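Local coordinates for protein NRD1 (Saccharomyces cerevisiae, PDB 3CLJ) that probably binds the phosphorylated C-terminal domain of RNA polymerase II through its CTD-interacting domain, as part of the Nrd1-Nab3-Sen1 termination complex, at residues K41-S44 against L45-D48; G98-I101 against Q102-S106; E118-R121 against M122-I126; S136-N139 against A140-S143. All coordinates share one frame; numbering follows the deposited sequence.

In the fold
All four contacts lie within the all-helical CID domain and follow one another along the chain. Contact 2, on helix 90-111, touches each of the other three. Its centre is about 13 Å from that of contact 1, which it meets where Val100 CG2 packs on Ile47 CD1 at 3.8 Å. Leu105 CD1 lies 3.7 Å from Leu124 CD2 of contact 3, and Gln102 CG lies 3.6 Å from Ile141 CD1 of contact 4. Contacts 3 and 4 share a salt bridge, Asp125 OD1 to Arg142 NE at 2.9 Å. Contact 1 stands apart from contacts 3 and 4, across the centre of the chain. A glycerol, probably from the crystallisation liquor, is hydrogen-bonded to Lys119 of contact 3.

Contact 1. Residues K41-S44 against L45-D48; sequences KIIS and LIID
Ile47 reaches back one helical turn to Ile43, and its side chain can be followed atom by atom over that residue. CB lies beyond the carbonyl oxygen, 3.4 Å from Ile43 O. With CG1 anti to its own carbonyl carbon (chi1 -70°), the longer branch turns back down the helix, and CG1 comes to 3.1 Å from Ile43 O. The chain then runs on extended, and the terminal CD1 meets a methyl of the earlier residue, Ile43 CG2, at 3.6 Å. The same carbonyl accepts the backbone N-H of Ile47, with Ile47 N 2.9 Å from Ile43 O, so a buried polar atom is both hydrogen-bonded and covered by hydrocarbon. Ile46 leans on the preceding turn in a different way: its CG2 lies 3.3 Å from Ile42 O, while its CD1 reaches Ile43 CD1 at 4.2 Å. On the outer flank, Asp48 folds its carboxylate back over the Ser44 carbonyl, and its OD1 forms a salt bridge with Arg51. Around this turn of helix 39-52 the faces are divided among three helices. Leu45 and Ile42 pack on helix 3-11, Ile46 on helix 58-77, and Ile43 and Ile47 on helix 90-111. Branched aliphatic side chains thus fill the three interfaces, while the carbonyls of Ile42, Ile43 and Ser44 accept from the backbone N-H groups of Ile46, Ile47 and Asp48. The chemistry implies a helix held in the CID fold mainly by shape and burial, with polar contacts on the flank that carries Lys41, which makes a cation-pi contact with Phe3, and Asp48.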
ATOM      1  N   LYS A  41      -3.264  10.454   8.924  1.00 46.69           N
ATOM      2  CA  LYS A  41      -1.814  10.585   8.917  1.00 46.95           C
ATOM      3  C   LYS A  41      -1.030   9.244   8.809  1.00 46.89           C
ATOM      4  O   LYS A  41       0.172   9.261   8.503  1.00 47.81           O
ATOM      5  CB  LYS A  41      -1.317  11.533  10.043  1.00 47.55           C
ATOM      6  CG  LYS A  41      -1.307  11.000  11.462  1.00 47.04           C
ATOM      7  CD  LYS A  41      -0.843  12.123  12.438  1.00 45.68           C
ATOM      8  CE  LYS A  41      -0.983  11.643  13.913  1.00 47.50           C
ATOM      9  NZ  LYS A  41      -0.586  12.583  15.045  1.00 47.18           N
ATOM     10  N   ILE A  42      -1.695   8.112   9.072  1.00 45.58           N
ATOM     11  CA  ILE A  42      -1.129   6.786   8.786  1.00 44.41           C
ATOM     12  C   ILE A  42      -1.065   6.600   7.256  1.00 44.71           C
ATOM     13  O   ILE A  42      -0.025   6.164   6.708  1.00 44.79           O
ATOM     14  CB  ILE A  42      -1.967   5.636   9.434  1.00 44.80           C
ATOM     15  CG1 ILE A  42      -1.786   5.638  10.992  1.00 44.11           C
ATOM     16  CG2 ILE A  42      -1.696   4.253   8.701  1.00 44.86           C
ATOM     17  CD1 ILE A  42      -3.009   5.134  11.801  1.00 42.71           C
ATOM     18  N   ILE A  43      -2.154   6.972   6.596  1.00 43.72           N
ATOM     19  CA  ILE A  43      -2.344   6.790   5.160  1.00 44.66           C
ATOM     20  C   ILE A  43      -1.392   7.708   4.353  1.00 44.66           C
ATOM     21  O   ILE A  43      -0.692   7.215   3.445  1.00 45.72           O
ATOM     22  CB  ILE A  43      -3.874   6.917   4.780  1.00 45.04           C
ATOM     23  CG1 ILE A  43      -4.686   5.731   5.396  1.00 42.93           C
ATOM     24  CG2 ILE A  43      -4.099   7.069   3.246  1.00 44.29           C
ATOM     25  CD1 ILE A  43      -4.446   4.383   4.722  1.00 39.04           C
ATOM     26  N   SER A  44      -1.325   8.982   4.724  1.00 43.88           N
ATOM     27  CA  SER A  44      -0.393   9.937   4.079  1.00 44.46           C
ATOM     28  C   SER A  44       1.053   9.453   4.205  1.00 44.90           C
ATOM     29  O   SER A  44       1.789   9.389   3.202  1.00 45.26           O
ATOM     30  CB  SER A  44      -0.597  11.399   4.555  1.00 42.18           C
ATOM     31  OG  SER A  44       0.068  11.657   5.782  1.00 45.07           O
ATOM     32  N   LEU A  45       1.435   8.992   5.391  1.00 46.02           N
ATOM     33  CA  LEU A  45       2.776   8.452   5.547  1.00 47.54           C
ATOM     34  C   LEU A  45       3.120   7.245   4.676  1.00 46.50           C
ATOM     35  O   LEU A  45       4.209   7.209   4.089  1.00 46.46           O
ATOM     36  CB  LEU A  45       3.166   8.244   7.016  1.00 48.26           C
ATOM     37  CG  LEU A  45       4.630   7.826   7.295  1.00 51.09           C
ATOM     38  CD1 LEU A  45       5.682   8.852   6.728  1.00 52.09           C
ATOM     39  CD2 LEU A  45       4.888   7.596   8.832  1.00 49.96           C
ATOM     40  N   ILE A  46       2.207   6.268   4.568  1.00 46.50           N
ATOM     41  CA  ILE A  46       2.490   5.069   3.798  1.00 45.02           C
ATOM     42  C   ILE A  46       2.452   5.362   2.298  1.00 44.25           C
ATOM     43  O   ILE A  46       3.157   4.733   1.538  1.00 45.33           O
ATOM     44  CB  ILE A  46       1.631   3.812   4.250  1.00 45.93           C
ATOM     45  CG1 ILE A  46       0.163   3.870   3.769  1.00 42.74           C
ATOM     46  CG2 ILE A  46       1.812   3.558   5.792  1.00 41.48           C
ATOM     47  CD1 ILE A  46      -0.692   2.611   4.097  1.00 45.17           C
ATOM     48  N   ILE A  47       1.600   6.290   1.897  1.00 43.50           N
ATOM     49  CA  ILE A  47       1.580   6.843   0.516  1.00 42.91           C
ATOM     50  C   ILE A  47       2.931   7.467   0.168  1.00 42.56           C
ATOM     51  O   ILE A  47       3.523   7.188  -0.886  1.00 43.47           O
ATOM     52  CB  ILE A  47       0.432   7.869   0.328  1.00 42.51           C
ATOM     53  CG1 ILE A  47      -0.935   7.126   0.341  1.00 41.46           C
ATOM     54  CG2 ILE A  47       0.581   8.614  -1.002  1.00 41.58           C
ATOM     55  CD1 ILE A  47      -2.163   8.034   0.366  1.00 40.40           C
ATOM     56  N   ASP A  48       3.423   8.295   1.083  1.00 42.51           N
ATOM     57  CA  ASP A  48       4.664   9.016   0.894  1.00 42.66           C
ATOM     58  C   ASP A  48       5.874   8.079   0.962  1.00 42.58           C
ATOM     59  O   ASP A  48       6.879   8.289   0.273  1.00 42.91           O
ATOM     60  CB  ASP A  48       4.740  10.158   1.921  1.00 41.49           C
ATOM     61  CG  ASP A  48       3.760  11.309   1.596  1.00 42.35           C
ATOM     62  OD1 ASP A  48       3.295  11.402   0.439  1.00 44.23           O
ATOM     63  OD2 ASP A  48       3.502  12.197   2.459  1.00 42.06           O
TER

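Contact 2. Residues G98-I101 against Q102-S106; sequences GEVI and QELLS
Ile101 and Leu105, one turn apart on helix 90-111, cross obliquely, the tip of one resting on the middle of the other: Leu105 CD1 lies 3.8 Å from Ile101 CG1. Ile101 puts CG1 on the side away from its backbone N (chi1 -154°), and Leu105 swings CG back toward the earlier turn, so that Leu105 CG also sits 3.2 Å from Ile101 O. Val100 and Leu104 make a similar slanting pair on another flank, through Val100 CG2 and Leu104 CD1 at 3.9 Å. Val100 and Glu103, by contrast, lie side by side and point the same way, the carboxylate passing along the valine before its OE2 forms a salt bridge with Arg51 of helix 39-52. The helix is kinked here. The backbone N-H groups of Gln102 and Glu103 lack bonds to the preceding turn, and a water accepts from each instead: one links Gly98 O to Gln102 N and also donates to Gln102 OE1, and a second joins Glu99 O to Glu103 N. Regular bonding resumes at once, with Leu104 N 3.0 Å from Val100 O and Leu105 N 2.8 Å from Ile101 O. Leu105 also packs against Ile120 and Leu124 of helix 114-130, and an alanine here would probably open a gap between the two helices and leave Ile101 CG1 without its methyl partner. One turn on from Gln102, Ser106 OG and Ser106 N approach Gln102 O from opposite faces of its carbonyl plane, the hydroxyl donating at 2.9 Å.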
ATOM      1  N   GLY A  98      -7.072   4.749  -2.894  1.00 43.86           N
ATOM      2  CA  GLY A  98      -7.602   4.633  -4.251  1.00 44.21           C
ATOM      3  C   GLY A  98      -7.327   5.866  -5.122  1.00 44.02           C
ATOM      4  O   GLY A  98      -7.048   5.711  -6.344  1.00 45.17           O
ATOM      5  N   GLU A  99      -7.400   7.084  -4.551  1.00 44.34           N
ATOM      6  CA  GLU A  99      -7.099   8.269  -5.362  0.50 44.49           C
ATOM      7  C   GLU A  99      -5.630   8.401  -5.836  1.00 44.14           C
ATOM      8  O   GLU A  99      -5.378   9.067  -6.812  1.00 43.76           O
ATOM      9  CB  GLU A  99      -7.662   9.560  -4.743  0.50 45.21           C
ATOM     10  CG  GLU A  99      -9.221   9.630  -4.707  0.50 46.97           C
ATOM     11  CD  GLU A  99      -9.890   9.373  -6.071  0.50 51.64           C
ATOM     12  OE1 GLU A  99      -9.794  10.245  -6.968  0.50 51.37           O
ATOM     13  OE2 GLU A  99     -10.506   8.285  -6.245  0.50 52.60           O
ATOM     14  N   VAL A 100      -4.671   7.737  -5.181  1.00 43.32           N
ATOM     15  CA  VAL A 100      -3.260   7.775  -5.605  1.00 43.81           C
ATOM     16  C   VAL A 100      -2.688   6.445  -6.095  1.00 43.63           C
ATOM     17  O   VAL A 100      -1.548   6.424  -6.546  1.00 43.70           O
ATOM     18  CB  VAL A 100      -2.283   8.304  -4.492  1.00 42.92           C
ATOM     19  CG1 VAL A 100      -2.644   9.796  -4.121  1.00 48.72           C
ATOM     20  CG2 VAL A 100      -2.291   7.336  -3.318  1.00 42.96           C
ATOM     21  N   ILE A 101      -3.456   5.347  -6.000  1.00 44.06           N
ATOM     22  CA  ILE A 101      -2.919   4.036  -6.319  1.00 44.22           C
ATOM     23  C   ILE A 101      -2.349   3.884  -7.770  1.00 46.06           C
ATOM     24  O   ILE A 101      -1.386   3.148  -7.981  1.00 44.74           O
ATOM     25  CB  ILE A 101      -3.903   2.865  -5.962  1.00 43.93           C
ATOM     26  CG1 ILE A 101      -3.121   1.594  -5.703  1.00 41.03           C
ATOM     27  CG2 ILE A 101      -5.027   2.653  -7.023  1.00 41.45           C
ATOM     28  CD1 ILE A 101      -2.030   1.708  -4.653  1.00 40.96           C
ATOM     29  N   GLN A 102      -2.969   4.532  -8.765  1.00 45.60           N
ATOM     30  CA  GLN A 102      -2.411   4.444 -10.095  1.00 46.04           C
ATOM     31  C   GLN A 102      -1.047   5.130 -10.218  1.00 45.37           C
ATOM     32  O   GLN A 102      -0.143   4.576 -10.874  1.00 44.76           O
ATOM     33  CB  GLN A 102      -3.383   5.045 -11.068  1.00 47.24           C
ATOM     34  CG  GLN A 102      -4.619   4.200 -11.145  1.00 51.40           C
ATOM     35  CD  GLN A 102      -5.678   4.828 -12.005  1.00 56.60           C
ATOM     36  OE1 GLN A 102      -6.703   5.275 -11.501  1.00 56.03           O
ATOM     37  NE2 GLN A 102      -5.408   4.925 -13.301  1.00 58.14           N
ATOM     38  N   GLU A 103      -0.903   6.313  -9.595  1.00 44.65           N
ATOM     39  CA  GLU A 103       0.401   7.004  -9.477  1.00 45.94           C
ATOM     40  C   GLU A 103       1.457   6.081  -8.842  1.00 45.39           C
ATOM     41  O   GLU A 103       2.598   5.915  -9.345  1.00 43.95           O
ATOM     42  CB  GLU A 103       0.270   8.282  -8.626  1.00 46.67           C
ATOM     43  CG  GLU A 103       1.597   8.926  -8.220  1.00 47.96           C
ATOM     44  CD  GLU A 103       1.481   9.831  -6.998  1.00 48.49           C
ATOM     45  OE1 GLU A 103       0.345  10.332  -6.706  1.00 50.48           O
ATOM     46  OE2 GLU A 103       2.543  10.029  -6.346  1.00 46.68           O
ATOM     47  N   LEU A 104       1.067   5.495  -7.711  1.00 45.01           N
ATOM     48  CA  LEU A 104       2.006   4.692  -6.961  1.00 44.47           C
ATOM     49  C   LEU A 104       2.357   3.422  -7.721  1.00 44.97           C
ATOM     50  O   LEU A 104       3.497   3.009  -7.689  1.00 44.96           O
ATOM     51  CB  LEU A 104       1.440   4.319  -5.566  1.00 42.81           C
ATOM     52  CG  LEU A 104       1.110   5.467  -4.622  1.00 41.91           C
ATOM     53  CD1 LEU A 104       0.683   4.841  -3.249  1.00 40.51           C
ATOM     54  CD2 LEU A 104       2.240   6.499  -4.470  1.00 40.66           C
ATOM     55  N   LEU A 105       1.366   2.754  -8.300  1.00 43.67           N
ATOM     56  CA  LEU A 105       1.646   1.551  -9.121  1.00 44.41           C
ATOM     57  C   LEU A 105       2.517   1.802 -10.336  1.00 44.65           C
ATOM     58  O   LEU A 105       3.450   1.040 -10.581  1.00 45.16           O
ATOM     59  CB  LEU A 105       0.327   0.928  -9.635  1.00 43.89           C
ATOM     60  CG  LEU A 105      -0.445   0.162  -8.546  1.00 42.50           C
ATOM     61  CD1 LEU A 105      -1.983   0.049  -8.936  1.00 40.16           C
ATOM     62  CD2 LEU A 105       0.208  -1.215  -8.244  1.00 40.00           C
ATOM     63  N   SER A 106       2.193   2.839 -11.132  1.00 45.42           N
ATOM     64  CA  SER A 106       2.970   3.131 -12.329  1.00 45.15           C
ATOM     65  C   SER A 106       4.425   3.352 -11.975  1.00 44.69           C
ATOM     66  O   SER A 106       5.300   2.820 -12.650  1.00 44.28           O
ATOM     67  CB  SER A 106       2.396   4.336 -13.118  1.00 45.25           C
ATOM     68  OG  SER A 106       1.032   4.009 -13.411  1.00 50.59           O
TER
HETATM   69  O   HOH W   1      -5.543   6.165  -8.632  1.00 36.26           O
HETATM   70  O   HOH W   2      -3.267   8.215  -8.970  1.00 36.75           O
HETATM   71  O   HOH W   3      -2.331  10.425  -7.778  1.00 37.10           O

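Contact 3. Residues E118-R121 against M122-I126; sequences EKIR and MLLDI
Ile120 and Leu124 are brought together by their first torsions: Ile120 turns CG1 beside its backbone N (chi1 -62°), which leaves CG2 anti to that N, and Leu124 places CG beside its own N (chi1 -71°). The two side chains run side by side, Ile120 CG2 being 4.2 Å from Leu124 CD1. Beneath them Leu124 N donates to Ile120 O at 2.8 Å. On another flank Asp125 folds back over the preceding turn, its CG 3.5 Å from Arg121 O. In the one of two arginine conformers described, Asp125 OD2 lies 4.2 Å from Arg121 NE, too far for a salt bridge, with the guanidinium and carboxylate planes 54° apart. Asp125 OD1 is instead paired with Arg142, whose NE also comes close to Arg121 NE in this conformer, where the nearby negative charge may ease the meeting of two positive groups. Losing this carboxylate to an alanine is likely to strip Arg142 of its salt-bridge mate. This part of helix 114-130 sets Ile120 and Leu124 against helix 90-111 and Leu123 against helix 58-77, while the flank with Asp125 faces the loop that leads to helix 144-149.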
ATOM      1  N   GLU A 118       6.686  -8.663 -11.537  1.00 48.20           N
ATOM      2  CA  GLU A 118       5.789  -9.833 -11.585  1.00 47.96           C
ATOM      3  C   GLU A 118       5.028 -10.062 -10.303  1.00 47.57           C
ATOM      4  O   GLU A 118       3.897 -10.521 -10.319  1.00 47.55           O
ATOM      5  CB  GLU A 118       6.336 -11.082 -12.325  0.50 48.69           C
ATOM      6  CG  GLU A 118       6.462 -10.867 -13.902  0.50 50.69           C
ATOM      7  CD  GLU A 118       5.133 -10.558 -14.710  0.50 52.54           C
ATOM      8  OE1 GLU A 118       4.396 -11.539 -14.992  0.50 52.64           O
ATOM      9  OE2 GLU A 118       4.862  -9.368 -15.116  0.50 50.14           O
ATOM     10  N   LYS A 119       5.675  -9.701  -9.184  1.00 46.74           N
ATOM     11  CA  LYS A 119       5.069  -9.703  -7.863  1.00 45.90           C
ATOM     12  C   LYS A 119       4.029  -8.580  -7.743  1.00 45.64           C
ATOM     13  O   LYS A 119       2.992  -8.760  -7.075  1.00 46.06           O
ATOM     14  CB  LYS A 119       6.160  -9.585  -6.762  1.00 44.66           C
ATOM     15  CG  LYS A 119       6.934 -10.913  -6.588  1.00 43.94           C
ATOM     16  CD  LYS A 119       8.293 -10.740  -5.884  1.00 45.30           C
ATOM     17  CE  LYS A 119       9.079 -12.126  -5.711  1.00 46.84           C
ATOM     18  NZ  LYS A 119      10.575 -11.876  -5.534  1.00 45.02           N
ATOM     19  N   ILE A 120       4.299  -7.429  -8.352  1.00 45.01           N
ATOM     20  CA  ILE A 120       3.249  -6.382  -8.403  1.00 44.97           C
ATOM     21  C   ILE A 120       2.011  -6.869  -9.198  1.00 45.07           C
ATOM     22  O   ILE A 120       0.882  -6.753  -8.736  1.00 47.00           O
ATOM     23  CB  ILE A 120       3.784  -5.030  -8.965  1.00 46.00           C
ATOM     24  CG1 ILE A 120       4.894  -4.461  -8.051  1.00 45.23           C
ATOM     25  CG2 ILE A 120       2.567  -4.017  -9.261  1.00 44.21           C
ATOM     26  CD1 ILE A 120       5.703  -3.332  -8.630  1.00 43.96           C
ATOM     27  N   ARG A 121       2.232  -7.449 -10.371  1.00 45.94           N
ATOM     28  CA  ARG A 121       1.150  -8.077 -11.152  1.00 46.57           C
ATOM     29  C   ARG A 121       0.279  -9.031 -10.313  1.00 47.63           C
ATOM     30  O   ARG A 121      -0.948  -8.918 -10.350  1.00 47.03           O
ATOM     31  CB  ARG A 121       1.765  -8.733 -12.389  1.00 46.75           C
ATOM     32  CG  ARG A 121       0.872  -8.798 -13.635  0.50 48.68           C
ATOM     33  CD  ARG A 121      -0.224  -9.874 -13.563  0.50 49.35           C
ATOM     34  NE  ARG A 121      -0.362 -10.641 -14.798  0.50 47.74           N
ATOM     35  CZ  ARG A 121      -0.075 -10.212 -16.027  0.50 47.42           C
ATOM     36  NH1 ARG A 121       0.359  -8.988 -16.244  0.50 49.00           N
ATOM     37  NH2 ARG A 121      -0.213 -11.025 -17.055  0.50 47.78           N
ATOM     38  N   MET A 122       0.886  -9.928  -9.513  1.00 49.00           N
ATOM     39  CA  MET A 122       0.076 -10.825  -8.664  1.00 48.61           C
ATOM     40  C   MET A 122      -0.687 -10.136  -7.598  1.00 47.82           C
ATOM     41  O   MET A 122      -1.836 -10.468  -7.299  1.00 48.25           O
ATOM     42  CB  MET A 122       0.896 -11.926  -7.966  1.00 51.70           C
ATOM     43  CG  MET A 122      -0.041 -12.800  -7.022  1.00 52.31           C
ATOM     44  SD  MET A 122      -1.279 -13.853  -7.884  1.00 65.43           S
ATOM     45  CE  MET A 122      -2.786 -13.328  -7.084  1.00 55.56           C
ATOM     46  N   LEU A 123      -0.060  -9.138  -7.013  1.00 46.67           N
ATOM     47  CA  LEU A 123      -0.730  -8.291  -6.084  1.00 46.47           C
ATOM     48  C   LEU A 123      -1.935  -7.568  -6.705  1.00 46.17           C
ATOM     49  O   LEU A 123      -3.017  -7.464  -6.069  1.00 45.73           O
ATOM     50  CB  LEU A 123       0.323  -7.299  -5.529  1.00 47.01           C
ATOM     51  CG  LEU A 123       0.135  -6.612  -4.207  1.00 47.71           C
ATOM     52  CD1 LEU A 123       0.034  -7.609  -3.031  1.00 41.13           C
ATOM     53  CD2 LEU A 123       1.205  -5.478  -4.006  1.00 43.97           C
ATOM     54  N   LEU A 124      -1.767  -7.031  -7.934  1.00 45.38           N
ATOM     55  CA  LEU A 124      -2.934  -6.522  -8.706  1.00 44.56           C
ATOM     56  C   LEU A 124      -4.052  -7.548  -8.829  1.00 44.52           C
ATOM     57  O   LEU A 124      -5.255  -7.204  -8.795  1.00 44.29           O
ATOM     58  CB  LEU A 124      -2.514  -6.018 -10.120  1.00 43.45           C
ATOM     59  CG  LEU A 124      -1.703  -4.707  -9.992  1.00 45.17           C
ATOM     60  CD1 LEU A 124      -1.052  -4.265 -11.309  1.00 44.31           C
ATOM     61  CD2 LEU A 124      -2.634  -3.575  -9.403  1.00 41.32           C
ATOM     62  N   ASP A 125      -3.671  -8.819  -8.989  1.00 44.90           N
ATOM     63  CA  ASP A 125      -4.675  -9.885  -9.136  1.00 45.98           C
ATOM     64  C   ASP A 125      -5.448 -10.146  -7.849  1.00 45.70           C
ATOM     65  O   ASP A 125      -6.674 -10.324  -7.854  1.00 46.07           O
ATOM     66  CB  ASP A 125      -4.023 -11.164  -9.670  1.00 46.43           C
ATOM     67  CG  ASP A 125      -3.654 -11.046 -11.149  1.00 50.23           C
ATOM     68  OD1 ASP A 125      -4.152 -10.095 -11.805  1.00 52.69           O
ATOM     69  OD2 ASP A 125      -2.878 -11.898 -11.668  1.00 53.21           O
ATOM     70  N   ILE A 126      -4.727 -10.145  -6.737  1.00 46.55           N
ATOM     71  CA  ILE A 126      -5.327 -10.186  -5.393  1.00 46.71           C
ATOM     72  C   ILE A 126      -6.205  -8.947  -5.139  1.00 46.50           C
ATOM     73  O   ILE A 126      -7.331  -9.087  -4.666  1.00 48.26           O
ATOM     74  CB  ILE A 126      -4.196 -10.359  -4.329  1.00 47.08           C
ATOM     75  CG1 ILE A 126      -3.663 -11.808  -4.352  1.00 47.94           C
ATOM     76  CG2 ILE A 126      -4.614  -9.914  -2.918  1.00 48.91           C
ATOM     77  CD1 ILE A 126      -2.208 -11.791  -4.009  1.00 52.75           C
TER

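Contact 4. Residues S136-N139 against A140-S143; sequences SYLN and AIRS
A type I beta turn from Ala140 to Ser143 leads into helix 144-149, and Tyr137 and Leu138, a little earlier in the chain, pack against its first half. Tyr137 extends its ring away from its backbone N (chi1 179°), which carries it forward along the chain, and Tyr137 CE2 comes to rest 3.7 Å from Ala140 CB. Over the centre of the same ring, 4.0 Å above its plane, stands the backbone N of Asn139. Leu138 points elsewhere, its CD2 meeting Ile141 CD1 at 4.0 Å, and this pair closes over the aliphatic part of Gln102 on helix 90-111. Leu138 also packs on Leu124, so the loop lies across the groove between helices 90-111 and 114-130 of the CID fold. The backbone curls as in a single helical turn: Arg142 N donates to Leu138 O at 2.9 Å, with an N-H...O angle of 148°. A water spans the same bend, donating to Tyr137 O at 2.8 Å and accepting from Ile141 N. At the far end of the turn Ala140 O is gripped twice, by Ser143 N at 3.0 Å and by Ser143 OG, which donates in the carbonyl plane at 2.7 Å. Ser143 is the N-cap residue of helix 144-149. Arg142 keeps its CB against Leu138 O, 3.4 Å away, while its guanidinium leads away to a salt bridge with Asp125 of helix 114-130.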
ATOM      1  N   SER A 136     -11.228   2.003  -9.603  1.00 38.61           N
ATOM      2  CA  SER A 136     -10.083   2.267 -10.503  1.00 39.22           C
ATOM      3  C   SER A 136      -9.936   1.223 -11.595  1.00 37.50           C
ATOM      4  O   SER A 136     -10.056   0.056 -11.353  1.00 35.22           O
ATOM      5  CB  SER A 136      -8.802   2.276  -9.728  1.00 38.07           C
ATOM      6  OG  SER A 136      -8.789   3.421  -8.942  1.00 42.79           O
ATOM      7  N   TYR A 137      -9.692   1.671 -12.821  1.00 37.96           N
ATOM      8  CA  TYR A 137      -9.362   0.699 -13.860  1.00 36.66           C
ATOM      9  C   TYR A 137      -7.862   0.429 -13.741  1.00 35.55           C
ATOM     10  O   TYR A 137      -7.053   1.302 -14.007  1.00 36.72           O
ATOM     11  CB  TYR A 137      -9.728   1.247 -15.236  1.00 35.53           C
ATOM     12  CG  TYR A 137      -9.389   0.277 -16.359  1.00 35.67           C
ATOM     13  CD1 TYR A 137     -10.057  -0.952 -16.459  1.00 32.08           C
ATOM     14  CD2 TYR A 137      -8.416   0.614 -17.345  1.00 35.16           C
ATOM     15  CE1 TYR A 137      -9.791  -1.841 -17.478  1.00 34.15           C
ATOM     16  CE2 TYR A 137      -8.143  -0.276 -18.400  1.00 33.22           C
ATOM     17  CZ  TYR A 137      -8.829  -1.503 -18.452  1.00 32.42           C
ATOM     18  OH  TYR A 137      -8.608  -2.385 -19.451  1.00 29.73           O
ATOM     19  N   LEU A 138      -7.506  -0.793 -13.345  1.00 35.06           N
ATOM     20  CA  LEU A 138      -6.135  -1.172 -13.076  1.00 35.51           C
ATOM     21  C   LEU A 138      -5.646  -2.214 -14.121  1.00 35.91           C
ATOM     22  O   LEU A 138      -4.475  -2.613 -14.066  1.00 36.45           O
ATOM     23  CB  LEU A 138      -5.987  -1.797 -11.637  1.00 35.38           C
ATOM     24  CG  LEU A 138      -6.231  -0.740 -10.506  1.00 38.69           C
ATOM     25  CD1 LEU A 138      -5.872  -1.306  -9.135  1.00 39.01           C
ATOM     26  CD2 LEU A 138      -5.452   0.598 -10.710  1.00 40.21           C
ATOM     27  N   ASN A 139      -6.526  -2.638 -15.026  1.00 33.18           N
ATOM     28  CA  ASN A 139      -6.200  -3.709 -15.931  1.00 34.45           C
ATOM     29  C   ASN A 139      -5.133  -3.345 -17.013  1.00 34.12           C
ATOM     30  O   ASN A 139      -4.457  -4.238 -17.524  1.00 34.98           O
ATOM     31  CB  ASN A 139      -7.484  -4.257 -16.531  1.00 31.37           C
ATOM     32  CG  ASN A 139      -7.271  -5.439 -17.486  1.00 34.88           C
ATOM     33  OD1 ASN A 139      -7.618  -5.359 -18.674  1.00 35.65           O
ATOM     34  ND2 ASN A 139      -6.785  -6.549 -16.962  1.00 33.34           N
ATOM     35  N   ALA A 140      -5.050  -2.080 -17.388  1.00 33.91           N
ATOM     36  CA  ALA A 140      -4.034  -1.591 -18.337  1.00 35.58           C
ATOM     37  C   ALA A 140      -2.659  -1.496 -17.617  1.00 36.65           C
ATOM     38  O   ALA A 140      -1.677  -1.999 -18.140  1.00 36.95           O
ATOM     39  CB  ALA A 140      -4.441  -0.253 -18.953  1.00 34.23           C
ATOM     40  N   ILE A 141      -2.647  -0.970 -16.390  1.00 37.77           N
ATOM     41  CA  ILE A 141      -1.463  -0.906 -15.544  1.00 41.11           C
ATOM     42  C   ILE A 141      -0.904  -2.308 -15.292  1.00 41.33           C
ATOM     43  O   ILE A 141       0.301  -2.515 -15.308  1.00 39.94           O
ATOM     44  CB  ILE A 141      -1.763  -0.166 -14.225  1.00 41.83           C
ATOM     45  CG1 ILE A 141      -2.021   1.301 -14.501  1.00 46.08           C
ATOM     46  CG2 ILE A 141      -0.636  -0.340 -13.190  1.00 44.98           C
ATOM     47  CD1 ILE A 141      -2.698   2.026 -13.298  1.00 50.90           C
ATOM     48  N   ARG A 142      -1.804  -3.274 -15.125  1.00 41.84           N
ATOM     49  CA  ARG A 142      -1.438  -4.644 -14.936  1.00 42.83           C
ATOM     50  C   ARG A 142      -0.676  -5.267 -16.132  1.00 42.91           C
ATOM     51  O   ARG A 142       0.094  -6.206 -15.961  1.00 42.66           O
ATOM     52  CB  ARG A 142      -2.713  -5.444 -14.614  1.00 43.96           C
ATOM     53  CG  ARG A 142      -2.498  -6.844 -14.090  1.00 45.43           C
ATOM     54  CD  ARG A 142      -3.333  -7.788 -14.877  1.00 52.13           C
ATOM     55  NE  ARG A 142      -3.250  -9.171 -14.391  1.00 57.16           N
ATOM     56  CZ  ARG A 142      -3.650 -10.253 -15.076  1.00 60.93           C
ATOM     57  NH1 ARG A 142      -4.168 -10.141 -16.301  1.00 60.70           N
ATOM     58  NH2 ARG A 142      -3.538 -11.472 -14.537  1.00 58.98           N
ATOM     59  N   SER A 143      -0.872  -4.786 -17.352  1.00 43.74           N
ATOM     60  CA  SER A 143      -0.216  -5.471 -18.499  1.00 43.96           C
ATOM     61  C   SER A 143       1.335  -5.307 -18.536  1.00 43.89           C
ATOM     62  O   SER A 143       1.884  -4.274 -18.080  1.00 43.07           O
ATOM     63  CB  SER A 143      -0.879  -5.102 -19.822  1.00 43.91           C
ATOM     64  OG  SER A 143      -0.745  -3.730 -20.038  1.00 43.15           O
TER
HETATM   65  O   HOH W   4      -5.143   0.577 -15.879  1.00 27.67           O